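Delta-1-pyrroline-5-carboxylate dehydrogenase, mitochondrial (Mus musculus, PDB 4E3X) oxidises L-glutamate gamma-semialdehyde, formed from proline or ornithine, to glutamate with NAD+ in mitochondria, probably irreversibly, as the second step of proline degradation. Local coordinates at residues B[286-289]-B[290-294]. Sequence-based numbering, arbitrary orientation.
Sequences GSVP and TFKHL. With PRO (proline), chain C.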
loop_
_atom_site.group_PDB
_atom_site.type_symbol
_atom_site.label_atom_id
_atom_site.label_comp_id
_atom_site.label_asym_id
_atom_site.label_seq_id
_atom_site.Cartn_x
_atom_site.Cartn_y
_atom_site.Cartn_z
ATOM N N GLY B 286 -9.401 -0.102 -15.301
ATOM C CA GLY B 286 -9.496 -0.534 -16.687
ATOM C C GLY B 286 -9.141 -2.006 -16.814
ATOM O O GLY B 286 -9.448 -2.792 -15.920
ATOM N N SER B 287 -8.480 -2.384 -17.909
ATOM C CA SER B 287 -8.223 -3.798 -18.198
ATOM C C SER B 287 -6.990 -4.353 -17.490
ATOM O O SER B 287 -6.053 -3.616 -17.174
ATOM C CB SER B 287 -8.062 -4.017 -19.708
ATOM O OG SER B 287 -6.771 -3.601 -20.137
ATOM N N VAL B 288 -6.984 -5.666 -17.275
ATOM C CA VAL B 288 -5.811 -6.358 -16.742
ATOM C C VAL B 288 -4.555 -6.148 -17.614
ATOM O O VAL B 288 -3.503 -5.797 -17.080
ATOM C CB VAL B 288 -6.076 -7.882 -16.510
ATOM C CG1 VAL B 288 -4.811 -8.588 -16.041
ATOM C CG2 VAL B 288 -7.210 -8.097 -15.515
ATOM N N PRO B 289 -4.658 -6.341 -18.948
ATOM C CA PRO B 289 -3.433 -6.203 -19.749
ATOM C C PRO B 289 -2.840 -4.797 -19.693
ATOM O O PRO B 289 -1.620 -4.662 -19.663
ATOM C CB PRO B 289 -3.900 -6.537 -21.173
ATOM C CG PRO B 289 -5.118 -7.365 -20.996
ATOM C CD PRO B 289 -5.779 -6.873 -19.751
ATOM N N THR B 290 -3.678 -3.769 -19.670
ATOM C CA THR B 290 -3.153 -2.410 -19.618
ATOM C C THR B 290 -2.467 -2.122 -18.274
ATOM O O THR B 290 -1.380 -1.531 -18.234
ATOM C CB THR B 290 -4.249 -1.370 -19.905
ATOM O OG1 THR B 290 -4.791 -1.614 -21.209
ATOM C CG2 THR B 290 -3.682 0.047 -19.850
ATOM N N PHE B 291 -3.086 -2.556 -17.181
ATOM C CA PHE B 291 -2.478 -2.375 -15.866
ATOM C C PHE B 291 -1.123 -3.088 -15.791
ATOM O O PHE B 291 -0.139 -2.528 -15.308
ATOM C CB PHE B 291 -3.422 -2.844 -14.752
ATOM C CG PHE B 291 -2.914 -2.555 -13.369
ATOM C CD1 PHE B 291 -2.641 -1.253 -12.969
ATOM C CD2 PHE B 291 -2.704 -3.586 -12.464
ATOM C CE1 PHE B 291 -2.165 -0.988 -11.695
ATOM C CE2 PHE B 291 -2.230 -3.327 -11.193
ATOM C CZ PHE B 291 -1.953 -2.033 -10.809
ATOM N N LYS B 292 -1.071 -4.319 -16.284
ATOM C CA LYS B 292 0.191 -5.051 -16.297
ATOM C C LYS B 292 1.251 -4.339 -17.133
ATOM O O LYS B 292 2.421 -4.299 -16.757
ATOM C CB LYS B 292 -0.013 -6.466 -16.831
ATOM C CG LYS B 292 -0.790 -7.371 -15.883
ATOM C CD LYS B 292 -0.625 -8.856 -16.216
ATOM C CE LYS B 292 -0.840 -9.136 -17.676
ATOM N NZ LYS B 292 -0.899 -10.604 -17.939
ATOM N N HIS B 293 0.840 -3.788 -18.270
ATOM C CA HIS B 293 1.764 -3.079 -19.143
ATOM C C HIS B 293 2.366 -1.870 -18.420
ATOM O O HIS B 293 3.579 -1.662 -18.442
ATOM C CB HIS B 293 1.035 -2.638 -20.412
ATOM C CG HIS B 293 1.888 -1.866 -21.364
ATOM N ND1 HIS B 293 2.965 -2.426 -22.013
ATOM C CD2 HIS B 293 1.825 -0.578 -21.777
ATOM C CE1 HIS B 293 3.526 -1.518 -22.792
ATOM N NE2 HIS B 293 2.848 -0.391 -22.673
ATOM N N LEU B 294 1.515 -1.087 -17.762
ATOM C CA LEU B 294 1.999 0.059 -16.988
ATOM C C LEU B 294 2.956 -0.375 -15.877
ATOM O O LEU B 294 3.984 0.266 -15.636
ATOM C CB LEU B 294 0.822 0.843 -16.409
ATOM C CG LEU B 294 -0.020 1.577 -17.448
ATOM C CD1 LEU B 294 -1.356 1.971 -16.854
ATOM C CD2 LEU B 294 0.715 2.804 -17.993
HETATM N N PRO C . -1.165 -12.213 -12.981
HETATM C CA PRO C . -2.533 -12.502 -13.423
HETATM C C PRO C . -2.667 -12.230 -14.908
HETATM O O PRO C . -1.714 -11.735 -15.508
HETATM C CB PRO C . -3.377 -11.499 -12.630
HETATM C CG PRO C . -2.500 -11.060 -11.491
HETATM C CD PRO C . -1.126 -11.061 -12.061
HETATM O OXT PRO C . -3.702 -12.503 -15.523
#
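S287, just ahead of helix 288-300, turns OG back to T290 and meets it twice: OG accepts the backbone N-H of T290 (OG to N 3.1 Å, N-H...O 159°) and the hydroxyl of the same residue (OG to OG1 3.0 Å). T290 OG1 lies beside its own backbone N (chi1 -59°), which brings the hydroxyl and the amide to one serine oxygen. S287 is thus the N-cap, and its carbonyl O receives F291 N at 3.2 Å. With an alanine here, T290 N would probably lose its capping acceptor and T290 OG1 its partner, leaving the first turn less firmly capped. V288 O accepts K292 N (3.0 Å) and P289 O accepts H293 N, continuing the helical bonding. The side chains of V288 and K292 cross at an angle, CG1 of V288 lying 4.2 Å from CD of K292. The lysine chain, bent at chi3 (-49°), carries NZ to the carboxylate of a bound proline (NZ to PRO O 2.8 Å), and NZ also forms a salt bridge with D303 of the second subunit. L302 of that subunit packs on K292 and bonds the same proline through its carbonyl, so the ligand sits at the dimer interface. F291 lies edge-to-face with F308 of the second subunit and also touches C315. G286, S287, V288, P289 and T290 all belong to the NAD+ site: the turn joins strand 279-285 to helix 288-300 in a beta-alpha-beta unit of the Rossmann-type cofactor domain of aldehyde dehydrogenases.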